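Local coordinates for hypothetical protein Atu2299 (Agrobacterium tumefaciens, PDB 2HLY), which is of unknown function, though its family is placed in the papain-like peptidase clan, consistent with a fold of that kind but not proof of protease activity, at residues A170-F173 with Q179-A182; F44-H49 with I99-P104; S35-T40 with A160-M165. All coordinates share one frame; numbering follows the deposited sequence.

Interaction 1 (A170-F173 with Q179-A182); sequences ANWF and QMAA
The first torsion of W172 turns CG away from the backbone N and beside the carbonyl carbon (chi1 -154°), which carries the indole toward 179-182, while M180 bends at its last torsion (chi3 61°) and brings CE back toward the end of the helix. These two side chains cross at roughly a right angle. The anchor is a hydrogen bond from W172 NE1 to A181 O, 2.8 Å long and almost straight, with 170° at the hydrogen. A181 O lies practically in the indole plane, at the ring edge, so the N-H points directly at it; seen from the acceptor, the donor is tilted out of the carbonyl plane. One short bond to a backbone oxygen thus satisfies the ring's polar atom and also restrains its rotation. Apolar packing accompanies it: A181 CB lies 4.3 Å from W172 CD1, and M180 CE approaches the same carbon obliquely at 4.1 Å.

A second, water-mediated bridge runs between the backbones. The water donates to W172 O at 2.6 Å and accepts from A181 N at 3.1 Å, linking a carbonyl of the last helical turn to the loop. M180 folds around the same carbonyl, with CG 3.5 Å from W172 O, and its CE also reaches F173 CA at 4.1 Å. F173, the first residue to leave helical phi/psi, starts its side chain away from the loop.

The contact therefore closes the short connection between helix 160-172 and strand 183-187. M180 also packs on R15 and V19 of helix 10-24, the rings of F173 and of H49, on helix 31-50, meet edge-to-face, and the backbone of A182 pairs with L198, just beyond strand 193-197.

Interaction 2 (F44-H49 with I99-P104); sequences FILQQH and IDFMAP
A single methyl group, L46 CD1, carries nearly the whole contact, standing 4.0 Å from I99 CD1 and equally 4.0 Å from F101 CZ. The evidence for so narrow a footprint is that the two segments bury 104 Å² in all and that their nearest CA atoms, those of L46 and I99, remain 10.5 Å apart. With CG anti to the carbonyl carbon (chi1 -67°) and the chain extended beyond it, L46 projects from the helix and meets I99 tip to tip. F101 comes from the opposite direction and presents its edge, so that CD1 lies near the ring plane. The face of that ring is used within its own segment: I99 CG2 sits 3.6 Å above the plane, over the ring centre, a CH-pi contact that leaves the other branch of I99, CG1 and CD1, for the helix.

The chain beyond I99 turns sharply. A type I turn runs from D100 to A103, with A103 N bonded to D100 O at 3.1 Å, and D100 OD1 accepts from M102 N at 3.0 Å, forming an Asx turn. This second bond helps fix the carboxylate whose OD2 is hydrogen-bonded to H89 NE2.

Helix 10-24 and the loop before it flank the contact, I8 touching both L46 and F101, I16 touching F101. A central helix laid by apolar side chains against an antiparallel sheet, with a histidine and an aspartate paired on adjoining strands, is consistent with the papain-like fold of the clan, although no catalytic role is established for this protein.

Interaction 3 (S35-T40 with A160-M165); sequences SMYFST and AMIGDM
Helices 35-40 and 160-165 run in the same general direction, their local axes inclined by 46° (signed crossing angle -46°) and 12.0 Å apart at closest approach, with Y37 and I162 as the closest CA pair at 8.8 Å. So wide a separation needs a long side chain to bridge it, and Y37 provides one. Its first torsion sets CG anti to the carbonyl carbon (chi1 -77°), and the ring reaches across to cross I162 at about a right angle. The phenolic end does most of the touching: Y37 OH lies 3.7 Å from I162 CG1 and 3.8 Å from I162 CD1. Along the ring, Y37 CE1 meets I162 CG2 at 4.3 Å, so both branches of the isoleucine bear on the tyrosine.

Two methionines add their methyl ends. M161 starts from the flank of its helix and bends at its second and third torsions, placing CE 4.1 Å from Y37 OH. From the next turn, M165 brings its CE to 4.2 Å from Y37 CE1. Both methyls approach the ring obliquely. Further neighbours are W156 and F41, whose rings meet that of Y37, and L24 of helix 10-24.

Polar groups near the contact are occupied within the helices or elsewhere: T40 OG1 donates to M36 O, which also accepts from T40 N, and D164 forms a salt bridge with R189. Across the interface the tyrosine oxygen meets carbon alone, which implies that shape and dispersion, rather than directional bonding, hold the two helices together here.

Helix 31-50 serves both interaction 2 and interaction 3, whose centres lie about 12 Å apart, and helix 160-172 serves interactions 3 and 1, with centres about 17 Å apart. Interactions 2 and 3 touch directly, M102 CG lying 3.5 Å from F38 CD2. Interactions 1 and 2, with centres about 15 Å apart, also meet: A170 O is 2.8 Å from H49 NE2, a probable hydrogen bond. Along the chain, interaction 2 falls wholly within the span between the two segments of interaction 3, and interaction 1 follows both. Helix 31-50 is thus the shared element, joined to the four-stranded sheet through 99-104 and to helix 160-172, whose end is held by the loop leading into the two-stranded sheet 183-187/193-197.

Interaction 1 (A170-F173 with Q179-A182)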
loop_
_atom_site.group_PDB
_atom_site.type_symbol
_atom_site.label_atom_id
_atom_site.label_comp_id
_atom_site.label_asym_id
_atom_site.label_seq_id
_atom_site.Cartn_x
_atom_site.Cartn_y
_atom_site.Cartn_z
ATOM N N ALA A 170 -12.843 1.244 -5.230
ATOM C CA ALA A 170 -13.258 -0.045 -5.803
ATOM C C ALA A 170 -14.010 0.138 -7.112
ATOM O O ALA A 170 -13.982 -0.721 -7.992
ATOM C CB ALA A 170 -14.097 -0.826 -4.811
ATOM N N ASN A 171 -14.695 1.262 -7.241
ATOM C CA ASN A 171 -15.474 1.507 -8.449
ATOM C C ASN A 171 -14.684 2.144 -9.595
ATOM O O ASN A 171 -15.060 1.994 -10.771
ATOM C CB ASN A 171 -16.735 2.262 -8.079
ATOM C CG ASN A 171 -17.782 1.329 -7.507
ATOM O OD1 ASN A 171 -18.313 0.480 -8.215
ATOM N ND2 ASN A 171 -18.053 1.453 -6.223
ATOM N N TRP A 172 -13.581 2.810 -9.258
ATOM C CA TRP A 172 -12.666 3.413 -10.235
ATOM C C TRP A 172 -11.780 2.331 -10.876
ATOM O O TRP A 172 -11.591 2.303 -12.099
ATOM C CB TRP A 172 -11.763 4.430 -9.545
ATOM C CG TRP A 172 -11.225 5.529 -10.443
ATOM C CD1 TRP A 172 -11.182 5.556 -11.821
ATOM C CD2 TRP A 172 -10.632 6.745 -9.995
ATOM N NE1 TRP A 172 -10.624 6.757 -12.249
ATOM C CE2 TRP A 172 -10.261 7.490 -11.149
ATOM C CE3 TRP A 172 -10.383 7.290 -8.722
ATOM C CZ2 TRP A 172 -9.670 8.757 -11.062
ATOM C CZ3 TRP A 172 -9.785 8.542 -8.633
ATOM C CH2 TRP A 172 -9.426 9.261 -9.806
ATOM N N PHE A 173 -11.213 1.465 -10.036
ATOM C CA PHE A 173 -10.329 0.406 -10.516
ATOM C C PHE A 173 -11.028 -0.537 -11.492
ATOM O O PHE A 173 -12.136 -0.980 -11.221
ATOM C CB PHE A 173 -9.771 -0.407 -9.338
ATOM C CG PHE A 173 -9.000 -1.623 -9.778
ATOM C CD1 PHE A 173 -7.696 -1.490 -10.272
ATOM C CD2 PHE A 173 -9.594 -2.883 -9.773
ATOM C CE1 PHE A 173 -6.991 -2.608 -10.700
ATOM C CE2 PHE A 173 -8.905 -4.008 -10.213
ATOM C CZ PHE A 173 -7.590 -3.873 -10.680
ATOM N N GLN A 179 -10.988 0.445 -19.401
ATOM C CA GLN A 179 -10.504 1.669 -19.960
ATOM C C GLN A 179 -11.042 2.361 -18.679
ATOM O O GLN A 179 -12.227 2.211 -18.371
ATOM C CB GLN A 179 -11.290 2.135 -21.184
ATOM C CG GLN A 179 -10.657 1.688 -22.484
ATOM N N MET A 180 -10.173 2.970 -17.866
ATOM C CA MET A 180 -10.582 3.647 -16.617
ATOM C C MET A 180 -10.841 5.137 -16.823
ATOM O O MET A 180 -10.216 5.770 -17.682
ATOM C CB MET A 180 -9.511 3.473 -15.532
ATOM C CG MET A 180 -9.519 2.104 -14.887
ATOM S SD MET A 180 -8.031 1.742 -13.922
ATOM C CE MET A 180 -8.068 3.031 -12.674
ATOM N N ALA A 181 -11.751 5.711 -16.038
ATOM C CA ALA A 181 -11.980 7.156 -16.090
ATOM C C ALA A 181 -10.710 7.931 -15.754
ATOM O O ALA A 181 -10.012 7.600 -14.802
ATOM C CB ALA A 181 -13.095 7.561 -15.127
ATOM N N ALA A 182 -10.412 8.954 -16.549
ATOM C CA ALA A 182 -9.258 9.819 -16.311
ATOM C C ALA A 182 -9.443 10.667 -15.061
ATOM O O ALA A 182 -8.470 11.087 -14.421
ATOM C CB ALA A 182 -9.026 10.716 -17.515
HETATM O O HOH W 1 -12.812 3.486 -14.109
#

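Interaction 2 (F44-H49 with I99-P104)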
loop_
_atom_site.group_PDB
_atom_site.type_symbol
_atom_site.label_atom_id
_atom_site.label_comp_id
_atom_site.label_asym_id
_atom_site.label_seq_id
_atom_site.Cartn_x
_atom_site.Cartn_y
_atom_site.Cartn_z
ATOM N N PHE A 44 -9.366 -3.997 0.100
ATOM C CA PHE A 44 -10.771 -3.922 -0.318
ATOM C C PHE A 44 -10.903 -4.198 -1.812
ATOM O O PHE A 44 -11.771 -4.965 -2.251
ATOM C CB PHE A 44 -11.346 -2.555 0.035
ATOM C CG PHE A 44 -12.822 -2.422 -0.248
ATOM C CD1 PHE A 44 -13.743 -3.327 0.291
ATOM C CD2 PHE A 44 -13.291 -1.369 -1.033
ATOM C CE1 PHE A 44 -15.122 -3.190 0.016
ATOM C CE2 PHE A 44 -14.657 -1.234 -1.304
ATOM C CZ PHE A 44 -15.560 -2.137 -0.781
ATOM N N ILE A 45 -10.029 -3.582 -2.598
ATOM C CA ILE A 45 -10.044 -3.797 -4.032
ATOM C C ILE A 45 -9.762 -5.276 -4.351
ATOM O O ILE A 45 -10.422 -5.882 -5.206
ATOM C CB ILE A 45 -9.038 -2.862 -4.733
ATOM C CG1 ILE A 45 -9.550 -1.421 -4.643
ATOM C CG2 ILE A 45 -8.780 -3.327 -6.180
ATOM C CD1 ILE A 45 -8.509 -0.325 -5.055
ATOM N N LEU A 46 -8.806 -5.880 -3.646
ATOM C CA LEU A 46 -8.535 -7.297 -3.872
ATOM C C LEU A 46 -9.735 -8.178 -3.534
ATOM O O LEU A 46 -10.053 -9.107 -4.275
ATOM C CB LEU A 46 -7.312 -7.751 -3.081
ATOM C CG LEU A 46 -5.989 -7.149 -3.545
ATOM C CD1 LEU A 46 -4.898 -7.577 -2.568
ATOM C CD2 LEU A 46 -5.653 -7.584 -4.974
ATOM N N GLN A 47 -10.371 -7.898 -2.401
ATOM C CA GLN A 47 -11.574 -8.630 -2.008
ATOM C C GLN A 47 -12.656 -8.516 -3.083
ATOM O O GLN A 47 -13.256 -9.517 -3.486
ATOM C CB GLN A 47 -12.106 -8.076 -0.702
ATOM C CG GLN A 47 -11.260 -8.473 0.484
ATOM C CD GLN A 47 -11.557 -7.616 1.696
ATOM O OE1 GLN A 47 -12.595 -6.939 1.763
ATOM N NE2 GLN A 47 -10.651 -7.631 2.659
ATOM N N GLN A 48 -12.888 -7.293 -3.551
ATOM C CA GLN A 48 -14.013 -7.000 -4.450
ATOM C C GLN A 48 -13.790 -7.438 -5.890
ATOM O O GLN A 48 -14.738 -7.874 -6.558
ATOM C CB GLN A 48 -14.364 -5.501 -4.400
ATOM C CG GLN A 48 -14.980 -5.052 -3.091
ATOM C CD GLN A 48 -16.339 -5.684 -2.866
ATOM O OE1 GLN A 48 -17.143 -5.778 -3.788
ATOM N NE2 GLN A 48 -16.589 -6.150 -1.640
ATOM N N HIS A 49 -12.553 -7.316 -6.374
ATOM C CA HIS A 49 -12.226 -7.626 -7.777
ATOM C C HIS A 49 -11.546 -8.966 -8.038
ATOM O O HIS A 49 -11.621 -9.477 -9.168
ATOM C CB HIS A 49 -11.356 -6.521 -8.362
ATOM C CG HIS A 49 -12.092 -5.245 -8.588
ATOM N ND1 HIS A 49 -12.639 -4.913 -9.809
ATOM C CD2 HIS A 49 -12.383 -4.225 -7.749
ATOM C CE1 HIS A 49 -13.207 -3.721 -9.717
ATOM N NE2 HIS A 49 -13.072 -3.287 -8.476
ATOM N N ILE A 99 1.761 -7.947 -0.249
ATOM C CA ILE A 99 1.644 -6.868 -1.202
ATOM C C ILE A 99 1.708 -5.540 -0.456
ATOM O O ILE A 99 0.981 -5.330 0.519
ATOM C CB ILE A 99 0.333 -6.963 -2.015
ATOM C CG1 ILE A 99 0.211 -8.370 -2.627
ATOM C CG2 ILE A 99 0.352 -5.922 -3.131
ATOM C CD1 ILE A 99 -1.083 -8.668 -3.336
ATOM N N ASP A 100 2.594 -4.659 -0.910
ATOM C CA ASP A 100 2.665 -3.329 -0.315
ATOM C C ASP A 100 2.336 -2.335 -1.416
ATOM O O ASP A 100 3.199 -1.976 -2.225
ATOM C CB ASP A 100 4.048 -3.068 0.297
ATOM C CG ASP A 100 4.066 -1.840 1.172
ATOM O OD1 ASP A 100 3.252 -0.917 0.919
ATOM O OD2 ASP A 100 4.879 -1.809 2.131
ATOM N N PHE A 101 1.080 -1.905 -1.460
ATOM C CA PHE A 101 0.659 -0.978 -2.517
ATOM C C PHE A 101 1.280 0.412 -2.387
ATOM O O PHE A 101 1.169 1.201 -3.321
ATOM C CB PHE A 101 -0.868 -0.852 -2.559
ATOM C CG PHE A 101 -1.549 -2.088 -3.031
ATOM C CD1 PHE A 101 -1.528 -2.420 -4.375
ATOM C CD2 PHE A 101 -2.248 -2.904 -2.138
ATOM C CE1 PHE A 101 -2.173 -3.586 -4.826
ATOM C CE2 PHE A 101 -2.896 -4.064 -2.591
ATOM C CZ PHE A 101 -2.872 -4.386 -3.936
ATOM N N MET A 102 1.905 0.710 -1.240
ATOM C CA MET A 102 2.553 2.001 -1.051
ATOM C C MET A 102 3.930 2.046 -1.710
ATOM O O MET A 102 4.520 3.113 -1.812
ATOM C CB MET A 102 2.704 2.328 0.446
ATOM C CG MET A 102 3.114 3.768 0.703
ATOM S SD MET A 102 3.118 4.050 2.471
ATOM C CE MET A 102 4.085 5.579 2.562
ATOM N N ALA A 103 4.459 0.888 -2.124
ATOM C CA ALA A 103 5.865 0.835 -2.523
ATOM C C ALA A 103 6.280 1.897 -3.559
ATOM O O ALA A 103 7.390 2.455 -3.455
ATOM C CB ALA A 103 6.274 -0.589 -2.971
ATOM N N PRO A 104 5.428 2.175 -4.576
ATOM C CA PRO A 104 5.834 3.231 -5.541
ATOM C C PRO A 104 6.061 4.618 -4.909
ATOM O O PRO A 104 6.715 5.473 -5.532
ATOM C CB PRO A 104 4.674 3.249 -6.559
ATOM C CG PRO A 104 4.081 1.842 -6.462
ATOM C CD PRO A 104 4.154 1.542 -4.975
#

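Interaction 3 (S35-T40 with A160-M165)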
loop_
_atom_site.group_PDB
_atom_site.type_symbol
_atom_site.label_atom_id
_atom_site.label_comp_id
_atom_site.label_asym_id
_atom_site.label_seq_id
_atom_site.Cartn_x
_atom_site.Cartn_y
_atom_site.Cartn_z
ATOM N N SER A 35 0.161 4.567 4.612
ATOM C CA SER A 35 0.241 3.097 4.501
ATOM C C SER A 35 -1.074 2.451 4.930
ATOM O O SER A 35 -1.454 1.406 4.397
ATOM C CB SER A 35 1.414 2.523 5.316
ATOM O OG SER A 35 1.092 2.473 6.695
ATOM N N MET A 36 -1.760 3.073 5.895
ATOM C CA MET A 36 -3.056 2.571 6.336
ATOM C C MET A 36 -4.088 2.618 5.220
ATOM O O MET A 36 -4.896 1.698 5.088
ATOM C CB MET A 36 -3.531 3.352 7.573
ATOM C CG MET A 36 -2.628 3.095 8.771
ATOM S SD MET A 36 -2.955 4.255 10.121
ATOM C CE MET A 36 -4.598 3.722 10.642
ATOM N N TYR A 37 -4.063 3.686 4.416
ATOM C CA TYR A 37 -4.967 3.784 3.268
ATOM C C TYR A 37 -4.571 2.833 2.154
ATOM O O TYR A 37 -5.427 2.172 1.570
ATOM C CB TYR A 37 -5.003 5.209 2.719
ATOM C CG TYR A 37 -5.837 6.161 3.541
ATOM C CD1 TYR A 37 -7.215 6.240 3.352
ATOM C CD2 TYR A 37 -5.252 6.990 4.493
ATOM C CE1 TYR A 37 -7.992 7.131 4.088
ATOM C CE2 TYR A 37 -6.024 7.874 5.242
ATOM C CZ TYR A 37 -7.391 7.936 5.031
ATOM O OH TYR A 37 -8.180 8.817 5.762
ATOM N N PHE A 38 -3.287 2.787 1.814
ATOM C CA PHE A 38 -2.855 1.871 0.764
ATOM C C PHE A 38 -3.210 0.444 1.105
ATOM O O PHE A 38 -3.671 -0.297 0.254
ATOM C CB PHE A 38 -1.346 2.004 0.481
ATOM C CG PHE A 38 -1.009 3.192 -0.384
ATOM C CD1 PHE A 38 -1.362 3.203 -1.729
ATOM C CD2 PHE A 38 -0.347 4.291 0.146
ATOM C CE1 PHE A 38 -1.071 4.307 -2.538
ATOM C CE2 PHE A 38 -0.044 5.401 -0.653
ATOM C CZ PHE A 38 -0.412 5.405 -1.995
ATOM N N SER A 39 -3.059 0.068 2.368
ATOM C CA SER A 39 -3.277 -1.330 2.747
ATOM C C SER A 39 -4.739 -1.712 2.883
ATOM O O SER A 39 -5.152 -2.794 2.446
ATOM C CB SER A 39 -2.515 -1.650 4.018
ATOM O OG SER A 39 -1.133 -1.517 3.760
ATOM N N THR A 40 -5.531 -0.836 3.490
ATOM C CA THR A 40 -6.981 -1.125 3.599
ATOM C C THR A 40 -7.720 -0.975 2.267
ATOM O O THR A 40 -8.547 -1.838 1.914
ATOM C CB THR A 40 -7.669 -0.308 4.685
ATOM O OG1 THR A 40 -7.510 1.078 4.405
ATOM C CG2 THR A 40 -7.078 -0.630 6.067
ATOM N N ALA A 160 -17.084 8.563 8.218
ATOM C CA ALA A 160 -17.850 8.109 7.052
ATOM C C ALA A 160 -17.130 8.348 5.727
ATOM O O ALA A 160 -17.290 7.562 4.779
ATOM C CB ALA A 160 -19.230 8.767 7.036
ATOM N N MET A 161 -16.344 9.423 5.664
ATOM C CA MET A 161 -15.603 9.792 4.451
ATOM C C MET A 161 -14.636 8.692 3.984
ATOM O O MET A 161 -14.433 8.513 2.785
ATOM C CB MET A 161 -14.868 11.127 4.654
ATOM C CG MET A 161 -13.677 11.366 3.731
ATOM S SD MET A 161 -12.120 10.891 4.539
ATOM C CE MET A 161 -11.251 10.027 3.247
ATOM N N ILE A 162 -14.045 7.968 4.934
ATOM C CA ILE A 162 -13.102 6.901 4.600
ATOM C C ILE A 162 -13.777 5.775 3.810
ATOM O O ILE A 162 -13.292 5.378 2.735
ATOM C CB ILE A 162 -12.399 6.347 5.861
ATOM C CG1 ILE A 162 -11.598 7.480 6.528
ATOM C CG2 ILE A 162 -11.500 5.169 5.488
ATOM C CD1 ILE A 162 -10.884 7.102 7.822
ATOM N N GLY A 163 -14.898 5.278 4.323
ATOM C CA GLY A 163 -15.678 4.258 3.607
ATOM C C GLY A 163 -16.155 4.767 2.255
ATOM O O GLY A 163 -16.161 4.029 1.264
ATOM N N ASP A 164 -16.537 6.045 2.198
ATOM C CA ASP A 164 -16.944 6.644 0.926
ATOM C C ASP A 164 -15.796 6.602 -0.080
ATOM O O ASP A 164 -16.014 6.253 -1.243
ATOM C CB ASP A 164 -17.383 8.089 1.115
ATOM C CG ASP A 164 -18.727 8.216 1.805
ATOM O OD1 ASP A 164 -19.419 7.184 1.993
ATOM O OD2 ASP A 164 -19.084 9.377 2.143
ATOM N N MET A 165 -14.584 6.941 0.374
ATOM C CA MET A 165 -13.423 6.945 -0.520
ATOM C C MET A 165 -13.092 5.521 -0.972
ATOM O O MET A 165 -12.708 5.314 -2.118
ATOM C CB MET A 165 -12.192 7.597 0.127
ATOM C CG MET A 165 -12.247 9.114 0.229
ATOM S SD MET A 165 -10.613 9.930 0.058
ATOM C CE MET A 165 -9.477 8.603 0.422
#